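YcaO (Methanopyrus kandleri, PDB 6CIB) binds adenine nucleotide and magnesium and, as a YcaO-family enzyme, probably uses ATP to activate peptide backbone amides for thioamidation. Local coordinates at residues R107-P110 with R111-E115; P87-E90 with I91-R94; L304-V307 with I308-S312; L313-L316 with T317-V321. All blocks are in the same frame, centred on the assembly; numbering follows the deposited sequence.

Contact 1: R107-P110 with R111-E115; sequences RTEP and REWVE
One face of the Trp113 indole receives Pro110, whose CB stands 4.2 Å above the ring plane, displaced toward the rim, while Pro110 O and the Glu109 carboxylate come in obliquely. The nearest apolar approach is made by the pyrrolidine, with Pro110 CG 3.6 Å from Trp113 CZ2. The pair is spaced i, i+3 where the loop runs into strand 113-118. Trp113 CG is anti to the carbonyl carbon and beside its own backbone N (chi1 -57°), which turns the indole back over the residues just before it. Pro110 O lies 3.1 Å from Trp113 NE1. The Glu109 side chain crosses that of Trp113 at about a right angle, its carboxylate plane inclined 59° to the indole and its OE2 3.7 Å from Trp113 CZ2. That same oxygen is salt-bridged to Lys100. Pro96, Thr102, Tyr126 and Pro128 also touch the indole. A serine in place of Trp113 would probably open a gap beside Pro110 and forfeit the indole's contacts with Pro96, Tyr126 and Pro128. Chemically, a buried rigid pair is bordered by a carboxylate whose charge is answered by Lys100, which probably eases its placement beside the ring.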
loop_
_atom_site.group_PDB
_atom_site.type_symbol
_atom_site.label_atom_id
_atom_site.label_comp_id
_atom_site.label_asym_id
_atom_site.label_seq_id
_atom_site.Cartn_x
_atom_site.Cartn_y
_atom_site.Cartn_z
ATOM N N ARG A 107 -15.687 7.558 -21.029
ATOM C CA ARG A 107 -16.506 8.251 -22.030
ATOM C C ARG A 107 -17.589 7.324 -22.579
ATOM O O ARG A 107 -18.696 7.765 -22.899
ATOM C CB ARG A 107 -15.638 8.814 -23.165
ATOM C CG ARG A 107 -14.718 9.973 -22.770
ATOM C CD ARG A 107 -15.455 11.296 -22.545
ATOM N NE ARG A 107 -16.106 11.798 -23.760
ATOM C CZ ARG A 107 -15.527 12.571 -24.679
ATOM N NH1 ARG A 107 -14.261 12.959 -24.552
ATOM N NH2 ARG A 107 -16.224 12.958 -25.741
ATOM N N THR A 108 -17.246 6.041 -22.667
ATOM C CA THR A 108 -18.167 4.975 -23.044
ATOM C C THR A 108 -18.210 3.900 -21.950
ATOM O O THR A 108 -17.268 3.767 -21.160
ATOM C CB THR A 108 -17.800 4.366 -24.427
ATOM O OG1 THR A 108 -18.714 3.310 -24.755
ATOM C CG2 THR A 108 -16.354 3.823 -24.461
ATOM N N GLU A 109 -19.313 3.152 -21.912
ATOM C CA GLU A 109 -19.502 2.019 -21.002
ATOM C C GLU A 109 -18.421 0.936 -21.200
ATOM O O GLU A 109 -18.264 0.435 -22.316
ATOM C CB GLU A 109 -20.905 1.432 -21.220
ATOM C CG GLU A 109 -21.220 0.155 -20.449
ATOM C CD GLU A 109 -21.763 0.402 -19.052
ATOM O OE1 GLU A 109 -21.469 1.457 -18.445
ATOM O OE2 GLU A 109 -22.491 -0.480 -18.548
ATOM N N PRO A 110 -17.669 0.585 -20.126
ATOM C CA PRO A 110 -16.688 -0.516 -20.205
ATOM C C PRO A 110 -17.329 -1.869 -20.507
ATOM O O PRO A 110 -18.491 -2.098 -20.159
ATOM C CB PRO A 110 -16.028 -0.531 -18.820
ATOM C CG PRO A 110 -16.841 0.366 -17.955
ATOM C CD PRO A 110 -17.568 1.320 -18.851
ATOM N N ARG A 111 -16.566 -2.750 -21.147
ATOM C CA ARG A 111 -17.093 -4.005 -21.683
ATOM C C ARG A 111 -16.819 -5.219 -20.788
ATOM O O ARG A 111 -17.603 -6.181 -20.780
ATOM C CB ARG A 111 -16.536 -4.243 -23.093
ATOM C CG ARG A 111 -17.397 -5.143 -23.960
ATOM C CD ARG A 111 -16.566 -5.830 -25.029
ATOM N NE ARG A 111 -17.246 -7.022 -25.536
ATOM C CZ ARG A 111 -16.643 -8.112 -26.008
ATOM N NH1 ARG A 111 -15.312 -8.206 -26.046
ATOM N NH2 ARG A 111 -17.383 -9.126 -26.430
ATOM N N GLU A 112 -15.706 -5.167 -20.053
ATOM C CA GLU A 112 -15.266 -6.253 -19.171
ATOM C C GLU A 112 -15.436 -5.866 -17.706
ATOM O O GLU A 112 -14.980 -4.804 -17.281
ATOM C CB GLU A 112 -13.800 -6.608 -19.433
ATOM C CG GLU A 112 -13.538 -7.411 -20.700
ATOM C CD GLU A 112 -13.585 -6.578 -21.968
ATOM O OE1 GLU A 112 -13.042 -5.450 -21.978
ATOM O OE2 GLU A 112 -14.167 -7.060 -22.962
ATOM N N TRP A 113 -16.077 -6.748 -16.947
ATOM C CA TRP A 113 -16.388 -6.510 -15.544
ATOM C C TRP A 113 -15.969 -7.696 -14.699
ATOM O O TRP A 113 -15.857 -8.816 -15.205
ATOM C CB TRP A 113 -17.891 -6.285 -15.348
ATOM C CG TRP A 113 -18.458 -5.166 -16.158
ATOM C CD1 TRP A 113 -18.897 -5.232 -17.450
ATOM C CD2 TRP A 113 -18.648 -3.812 -15.738
ATOM N NE1 TRP A 113 -19.347 -4.005 -17.860
ATOM C CE2 TRP A 113 -19.209 -3.111 -16.833
ATOM C CE3 TRP A 113 -18.397 -3.116 -14.544
ATOM C CZ2 TRP A 113 -19.528 -1.748 -16.770
ATOM C CZ3 TRP A 113 -18.715 -1.761 -14.482
ATOM C CH2 TRP A 113 -19.278 -1.092 -15.590
ATOM N N VAL A 114 -15.732 -7.428 -13.415
ATOM C CA VAL A 114 -15.580 -8.463 -12.388
ATOM C C VAL A 114 -16.525 -8.154 -11.220
ATOM O O VAL A 114 -16.630 -7.004 -10.778
ATOM C CB VAL A 114 -14.120 -8.596 -11.874
ATOM C CG1 VAL A 114 -13.950 -9.874 -11.067
ATOM C CG2 VAL A 114 -13.119 -8.597 -13.021
ATOM N N GLU A 115 -17.207 -9.187 -10.733
ATOM C CA GLU A 115 -18.134 -9.061 -9.614
ATOM C C GLU A 115 -17.397 -8.868 -8.286
ATOM O O GLU A 115 -16.593 -9.712 -7.880
ATOM C CB GLU A 115 -19.034 -10.295 -9.540
ATOM C CG GLU A 115 -20.308 -10.107 -8.724
ATOM C CD GLU A 115 -20.974 -11.429 -8.381
ATOM O OE1 GLU A 115 -20.995 -12.332 -9.243
ATOM O OE2 GLU A 115 -21.475 -11.571 -7.248
#

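Contact 2: P87-E90 with I91-R94; sequences PREE and IIER
Arg88 to Ile92 make a short 3-10 turn centred on residues 89-91, with i to i+3 bonds in which Ile91 N gives a weak bond to Arg88 O and Ile92 N bonds Glu89 O at 3.2 Å. Across this turn Glu89 reaches Arg94, five residues on. Its chain leaves with CG trans to the backbone N and then bends at chi2 (62°), which brings the carboxylate to the edge of the guanidinium. The two side chains cross at about a right angle, while the carboxylate and guanidinium planes are nearly coplanar, 19° apart. Glu89 OE2 and Arg94 NH1 are modelled at 2.4 Å, a length too short to take literally, although the salt bridge itself is plain; Arg94 NH2 adds weak bonds to both carboxylate oxygens. Ile92 CD1 lies 3.7 Å from Glu89 OE1 and 3.5 Å from Arg88 O. Separately, Ile91 CD1 lies over one face of the Arg88 guanidinium, whose NH2 is held by the carbonyls of Leu337 and Ala84. Because Arg94 NE is also salt-bridged to Glu112, one guanidinium joins two acidic groups, and the neighbouring negative charges probably help to offset the nearness of Arg111.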
loop_
_atom_site.group_PDB
_atom_site.type_symbol
_atom_site.label_atom_id
_atom_site.label_comp_id
_atom_site.label_asym_id
_atom_site.label_seq_id
_atom_site.Cartn_x
_atom_site.Cartn_y
_atom_site.Cartn_z
ATOM N N PRO A 87 -4.724 -10.537 -15.507
ATOM C CA PRO A 87 -6.059 -10.739 -16.084
ATOM C C PRO A 87 -6.462 -12.202 -16.165
ATOM O O PRO A 87 -5.669 -13.046 -16.589
ATOM C CB PRO A 87 -5.931 -10.140 -17.480
ATOM C CG PRO A 87 -4.941 -9.053 -17.304
ATOM C CD PRO A 87 -3.944 -9.559 -16.293
ATOM N N ARG A 88 -7.684 -12.488 -15.728
ATOM C CA ARG A 88 -8.169 -13.847 -15.673
ATOM C C ARG A 88 -9.564 -13.880 -16.276
ATOM O O ARG A 88 -10.517 -13.323 -15.707
ATOM C CB ARG A 88 -8.163 -14.355 -14.233
ATOM C CG ARG A 88 -7.394 -15.648 -14.039
ATOM C CD ARG A 88 -7.555 -16.163 -12.620
ATOM N NE ARG A 88 -7.015 -15.223 -11.641
ATOM C CZ ARG A 88 -7.449 -15.087 -10.393
ATOM N NH1 ARG A 88 -8.451 -15.825 -9.934
ATOM N NH2 ARG A 88 -6.877 -14.198 -9.594
ATOM N N GLU A 89 -9.660 -14.519 -17.443
ATOM C CA GLU A 89 -10.907 -14.618 -18.208
ATOM C C GLU A 89 -11.981 -15.403 -17.447
ATOM O O GLU A 89 -13.173 -15.140 -17.610
ATOM C CB GLU A 89 -10.624 -15.231 -19.588
ATOM C CG GLU A 89 -11.704 -15.028 -20.641
ATOM C CD GLU A 89 -11.986 -13.574 -21.002
ATOM O OE1 GLU A 89 -11.058 -12.743 -21.109
ATOM O OE2 GLU A 89 -13.170 -13.265 -21.204
ATOM N N GLU A 90 -11.530 -16.334 -16.605
ATOM C CA GLU A 90 -12.356 -17.102 -15.664
ATOM C C GLU A 90 -13.412 -16.270 -14.929
ATOM O O GLU A 90 -14.562 -16.702 -14.799
ATOM C CB GLU A 90 -11.462 -17.770 -14.611
ATOM C CG GLU A 90 -10.597 -18.916 -15.111
ATOM C CD GLU A 90 -11.336 -20.246 -15.120
ATOM O OE1 GLU A 90 -11.115 -21.055 -14.191
ATOM O OE2 GLU A 90 -12.143 -20.479 -16.050
ATOM N N ILE A 91 -13.009 -15.088 -14.455
ATOM C CA ILE A 91 -13.855 -14.257 -13.591
ATOM C C ILE A 91 -14.341 -12.974 -14.266
ATOM O O ILE A 91 -14.943 -12.125 -13.611
ATOM C CB ILE A 91 -13.182 -13.954 -12.217
ATOM C CG1 ILE A 91 -11.867 -13.161 -12.402
ATOM C CG2 ILE A 91 -13.009 -15.243 -11.410
ATOM C CD1 ILE A 91 -11.277 -12.578 -11.134
ATOM N N ILE A 92 -14.078 -12.833 -15.566
ATOM C CA ILE A 92 -14.570 -11.682 -16.326
ATOM C C ILE A 92 -16.002 -11.949 -16.790
ATOM O O ILE A 92 -16.318 -13.051 -17.251
ATOM C CB ILE A 92 -13.633 -11.306 -17.507
ATOM C CG1 ILE A 92 -12.303 -10.742 -16.977
ATOM C CG2 ILE A 92 -14.275 -10.263 -18.416
ATOM C CD1 ILE A 92 -11.152 -10.770 -17.965
ATOM N N GLU A 93 -16.862 -10.943 -16.635
ATOM C CA GLU A 93 -18.233 -10.984 -17.151
ATOM C C GLU A 93 -18.469 -9.849 -18.128
ATOM O O GLU A 93 -18.001 -8.723 -17.916
ATOM C CB GLU A 93 -19.251 -10.931 -16.016
ATOM C CG GLU A 93 -19.482 -12.276 -15.350
ATOM C CD GLU A 93 -20.406 -12.189 -14.150
ATOM O OE1 GLU A 93 -21.573 -11.766 -14.317
ATOM O OE2 GLU A 93 -19.963 -12.555 -13.036
ATOM N N ARG A 94 -19.192 -10.147 -19.203
ATOM C CA ARG A 94 -19.380 -9.171 -20.273
ATOM C C ARG A 94 -20.779 -8.583 -20.381
ATOM O O ARG A 94 -20.929 -7.408 -20.737
ATOM C CB ARG A 94 -18.884 -9.716 -21.608
ATOM C CG ARG A 94 -17.406 -9.449 -21.784
ATOM C CD ARG A 94 -16.830 -10.081 -23.033
ATOM N NE ARG A 94 -15.382 -9.882 -23.066
ATOM C CZ ARG A 94 -14.498 -10.689 -22.485
ATOM N NH1 ARG A 94 -14.907 -11.769 -21.832
ATOM N NH2 ARG A 94 -13.200 -10.423 -22.563
#

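Contact 3: L304-V307 with I308-S312; sequences LDRV and ITTGS
Arg306 reaches forward along the chain, with Thr309 under one face of its guanidinium and Thr310 at the edge, and its polar contacts come first. Its NH2 lies 3.0 Å from Ile308 O, which stands oblique to the guanidinium plane. A water joins the Arg306 and Thr310 side chains, 2.8 Å from Thr310 OG1 and 3.4 Å from Arg306 NH1, the second of these a weak bond that the water accepts. Arg306 NE, buried here, has no polar partner in the model. Carbon atoms meet the same flat group by van der Waals contact: Thr309 CA sits 4.0 Å from the plane of the Arg306 guanidinium, toward the rim, whereas Thr310 CG2 comes in at the edge, 3.5 Å from Arg306 NH2. Bends at chi2 and chi3 (74° at the latter) carry the arginine to this place, where it crosses the Thr310 side chain at about a right angle; Asp240 also borders it. Further back, Thr309 CG2 lies 4.1 Å from Arg306 O. In packing against the rest of the fold, Ile308 reaches Leu316 and Glu319 of helix 313-325, with Pro239 also against it, and Val307 touches Arg323 of that helix. Without any regular secondary structure of its own, the 304-312 loop lies along the helix it is about to enter, and it ends in an N-cap, where Ser312 OG takes a weak hydrogen bond from Lys315 N at the helix start.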
loop_
_atom_site.group_PDB
_atom_site.type_symbol
_atom_site.label_atom_id
_atom_site.label_comp_id
_atom_site.label_asym_id
_atom_site.label_seq_id
_atom_site.Cartn_x
_atom_site.Cartn_y
_atom_site.Cartn_z
ATOM N N LEU A 304 -1.429 11.038 20.122
ATOM C CA LEU A 304 -2.388 10.419 19.212
ATOM C C LEU A 304 -3.205 9.328 19.907
ATOM O O LEU A 304 -2.645 8.362 20.425
ATOM C CB LEU A 304 -1.688 9.887 17.946
ATOM C CG LEU A 304 -0.862 10.869 17.101
ATOM C CD1 LEU A 304 -0.152 10.143 15.968
ATOM C CD2 LEU A 304 -1.706 12.015 16.555
ATOM N N ASP A 305 -4.527 9.509 19.929
ATOM C CA ASP A 305 -5.466 8.539 20.513
ATOM C C ASP A 305 -5.477 7.234 19.728
ATOM O O ASP A 305 -5.438 7.253 18.501
ATOM C CB ASP A 305 -6.899 9.098 20.519
ATOM C CG ASP A 305 -7.052 10.352 21.368
ATOM O OD1 ASP A 305 -6.639 10.343 22.556
ATOM O OD2 ASP A 305 -7.609 11.346 20.842
ATOM N N ARG A 306 -5.521 6.111 20.440
ATOM C CA ARG A 306 -5.836 4.825 19.819
ATOM C C ARG A 306 -7.349 4.664 19.807
ATOM O O ARG A 306 -7.947 4.296 20.818
ATOM C CB ARG A 306 -5.159 3.658 20.546
ATOM C CG ARG A 306 -3.708 3.444 20.140
ATOM C CD ARG A 306 -3.345 1.967 20.032
ATOM N NE ARG A 306 -3.907 1.339 18.832
ATOM C CZ ARG A 306 -3.788 0.047 18.519
ATOM N NH1 ARG A 306 -3.122 -0.789 19.311
ATOM N NH2 ARG A 306 -4.342 -0.418 17.403
ATOM N N VAL A 307 -7.957 4.977 18.663
ATOM C CA VAL A 307 -9.417 4.936 18.502
ATOM C C VAL A 307 -9.854 3.490 18.266
ATOM O O VAL A 307 -10.777 2.999 18.915
ATOM C CB VAL A 307 -9.911 5.862 17.351
ATOM C CG1 VAL A 307 -11.432 5.872 17.261
ATOM C CG2 VAL A 307 -9.394 7.287 17.521
ATOM N N ILE A 308 -9.168 2.825 17.338
ATOM C CA ILE A 308 -9.428 1.436 16.972
ATOM C C ILE A 308 -8.341 0.557 17.605
ATOM O O ILE A 308 -7.181 0.552 17.165
ATOM C CB ILE A 308 -9.500 1.265 15.427
ATOM C CG1 ILE A 308 -10.608 2.153 14.841
ATOM C CG2 ILE A 308 -9.728 -0.194 15.047
ATOM C CD1 ILE A 308 -10.427 2.542 13.386
ATOM N N THR A 309 -8.717 -0.141 18.671
ATOM C CA THR A 309 -7.814 -1.071 19.349
ATOM C C THR A 309 -8.054 -2.451 18.774
ATOM O O THR A 309 -9.174 -2.801 18.383
ATOM C CB THR A 309 -7.987 -1.094 20.887
ATOM O OG1 THR A 309 -9.345 -1.402 21.217
ATOM C CG2 THR A 309 -7.594 0.242 21.508
ATOM N N THR A 310 -6.995 -3.241 18.743
ATOM C CA THR A 310 -6.963 -4.408 17.886
ATOM C C THR A 310 -7.138 -5.713 18.653
ATOM O O THR A 310 -6.208 -6.204 19.306
ATOM C CB THR A 310 -5.696 -4.395 17.014
ATOM O OG1 THR A 310 -4.545 -4.205 17.846
ATOM C CG2 THR A 310 -5.777 -3.248 16.012
ATOM N N GLY A 311 -8.356 -6.244 18.582
ATOM C CA GLY A 311 -8.684 -7.529 19.175
ATOM C C GLY A 311 -8.629 -8.625 18.133
ATOM O O GLY A 311 -7.585 -9.263 17.924
ATOM N N SER A 312 -9.767 -8.846 17.482
ATOM C CA SER A 312 -9.871 -9.890 16.478
ATOM C C SER A 312 -9.796 -9.306 15.072
ATOM O O SER A 312 -10.104 -8.129 14.852
ATOM C CB SER A 312 -11.148 -10.719 16.670
ATOM O OG SER A 312 -12.279 -10.060 16.133
HETATM O O HOH W 1 -2.021 -3.173 17.127
#

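Contact 4: L313-L316 with T317-V321; sequences LEKL and TEELV
Leu313 O is gripped twice by Thr317, whose hydroxyl donates to it at 2.7 Å from OG1 while the backbone N donates at 3.0 Å. The two donors arrive from opposite faces of the carbonyl plane, the hydroxyl tilted 31° out of it. This doubling depends on the threonine torsion: with chi1 at -55°, OG1 lies beside the backbone N and anti to the carbonyl carbon, which points the hydroxyl back toward the preceding turn, at Leu313 O. Replacing Thr317 by a valine would probably leave Leu313 O with the backbone N as its one partner within this helix, and set a methyl against that carbonyl. The bonds that follow, from Glu318 N to Glu314 O, Glu319 N to Lys315 O and Leu320 N to Leu316 O, repeat the i to i+4 spacing of an alpha-helix, here the opening turns of helix 313-325 just after its Ser312 N-cap. Charged side chains line the outer side. Lys315 and Glu319 cross at a slant, and Glu319 OE2 lies 3.3 Å from Lys315 CE but 4.4 Å from Lys315 NZ, too far for a salt bridge; the opposite charges would still attract weakly. Glu314 turns elsewhere, its OE2 hydrogen-bonded to the hydroxyl of Thr2. On the buried side Leu316 and Leu320 run side by side in the same direction, their CD1 atoms 4.0 Å apart. Leu313 and Thr317 pack against Glu155 and Ile159 of helix 154-177, and Leu313 approaches the nucleotide-binding Glu156 to within about 4 Å, side chain to side chain.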
loop_
_atom_site.group_PDB
_atom_site.type_symbol
_atom_site.label_atom_id
_atom_site.label_comp_id
_atom_site.label_asym_id
_atom_site.label_seq_id
_atom_site.Cartn_x
_atom_site.Cartn_y
_atom_site.Cartn_z
ATOM N N LEU A 313 -9.391 -10.154 14.130
ATOM C CA LEU A 313 -9.253 -9.791 12.732
ATOM C C LEU A 313 -10.585 -9.373 12.099
ATOM O O LEU A 313 -10.627 -8.413 11.323
ATOM C CB LEU A 313 -8.637 -10.971 11.981
ATOM C CG LEU A 313 -7.673 -10.753 10.821
ATOM C CD1 LEU A 313 -6.476 -9.879 11.179
ATOM C CD2 LEU A 313 -7.216 -12.124 10.340
ATOM N N GLU A 314 -11.659 -10.089 12.448
ATOM C CA GLU A 314 -13.011 -9.825 11.942
ATOM C C GLU A 314 -13.541 -8.457 12.363
ATOM O O GLU A 314 -14.100 -7.728 11.545
ATOM C CB GLU A 314 -13.999 -10.925 12.387
ATOM C CG GLU A 314 -13.773 -12.296 11.760
ATOM C CD GLU A 314 -12.791 -13.173 12.525
ATOM O OE1 GLU A 314 -12.178 -12.721 13.516
ATOM O OE2 GLU A 314 -12.625 -14.345 12.131
ATOM N N LYS A 315 -13.364 -8.139 13.645
ATOM C CA LYS A 315 -13.768 -6.866 14.253
ATOM C C LYS A 315 -12.965 -5.702 13.658
ATOM O O LYS A 315 -13.528 -4.648 13.331
ATOM C CB LYS A 315 -13.561 -6.948 15.781
ATOM C CG LYS A 315 -13.756 -5.660 16.574
ATOM C CD LYS A 315 -15.102 -5.629 17.275
ATOM C CE LYS A 315 -14.980 -5.012 18.662
ATOM N NZ LYS A 315 -16.219 -5.220 19.469
ATOM N N LEU A 316 -11.653 -5.905 13.524
ATOM C CA LEU A 316 -10.768 -4.885 12.959
ATOM C C LEU A 316 -11.178 -4.530 11.536
ATOM O O LEU A 316 -11.289 -3.346 11.205
ATOM C CB LEU A 316 -9.290 -5.307 13.037
ATOM C CG LEU A 316 -8.232 -4.346 12.484
ATOM C CD1 LEU A 316 -8.276 -2.990 13.176
ATOM C CD2 LEU A 316 -6.859 -4.966 12.630
ATOM N N THR A 317 -11.437 -5.562 10.727
ATOM C CA THR A 317 -11.935 -5.423 9.349
ATOM C C THR A 317 -13.237 -4.609 9.310
ATOM O O THR A 317 -13.338 -3.638 8.570
ATOM C CB THR A 317 -12.161 -6.803 8.682
ATOM O OG1 THR A 317 -10.961 -7.579 8.754
ATOM C CG2 THR A 317 -12.576 -6.655 7.214
ATOM N N GLU A 318 -14.217 -5.029 10.109
ATOM C CA GLU A 318 -15.510 -4.357 10.214
ATOM C C GLU A 318 -15.350 -2.876 10.593
ATOM O O GLU A 318 -15.887 -2.004 9.919
ATOM C CB GLU A 318 -16.387 -5.101 11.229
ATOM C CG GLU A 318 -17.846 -4.659 11.287
ATOM C CD GLU A 318 -18.580 -5.238 12.491
ATOM O OE1 GLU A 318 -18.654 -6.486 12.619
ATOM O OE2 GLU A 318 -19.081 -4.438 13.314
ATOM N N GLU A 319 -14.583 -2.606 11.649
ATOM C CA GLU A 319 -14.358 -1.236 12.123
ATOM C C GLU A 319 -13.647 -0.341 11.105
ATOM O O GLU A 319 -14.043 0.811 10.919
ATOM C CB GLU A 319 -13.639 -1.235 13.472
ATOM C CG GLU A 319 -14.534 -1.705 14.619
ATOM C CD GLU A 319 -13.918 -1.514 15.991
ATOM O OE1 GLU A 319 -13.025 -0.654 16.149
ATOM O OE2 GLU A 319 -14.342 -2.225 16.925
ATOM N N LEU A 320 -12.629 -0.882 10.429
ATOM C CA LEU A 320 -11.946 -0.149 9.359
ATOM C C LEU A 320 -12.873 0.174 8.199
ATOM O O LEU A 320 -12.884 1.307 7.730
ATOM C CB LEU A 320 -10.684 -0.881 8.883
ATOM C CG LEU A 320 -9.500 -0.852 9.857
ATOM C CD1 LEU A 320 -8.386 -1.766 9.371
ATOM C CD2 LEU A 320 -8.982 0.560 10.089
ATOM N N VAL A 321 -13.669 -0.811 7.771
ATOM C CA VAL A 321 -14.643 -0.628 6.675
ATOM C C VAL A 321 -15.666 0.471 7.027
ATOM O O VAL A 321 -15.956 1.359 6.208
ATOM C CB VAL A 321 -15.344 -1.959 6.302
ATOM C CG1 VAL A 321 -16.563 -1.726 5.413
ATOM C CG2 VAL A 321 -14.372 -2.905 5.605
#

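From the N terminus, contact 2 comes first, a turn in the loop that follows helix 68-85; contact 1 follows at the entrance to strand 113-118. Each spans neighbouring residues, so none encloses a long loop, and the four stand in series without nesting or crossing. The first two nonetheless meet: Ile91 O lies against Val114 CG1, Ile92 CG2 against Glu112 CG, and Glu93 N probably hydrogen-bonds Trp113 O, fixing the turn beside the strand. Contacts 3 and 4 form a second pair, centred at least 29 Å from the first, in which Thr310 CG2 of the loop packs on Leu316 CD1 and Ile308 CD1 on Leu320 CD2 of helix 313-325, beside helix 154-177.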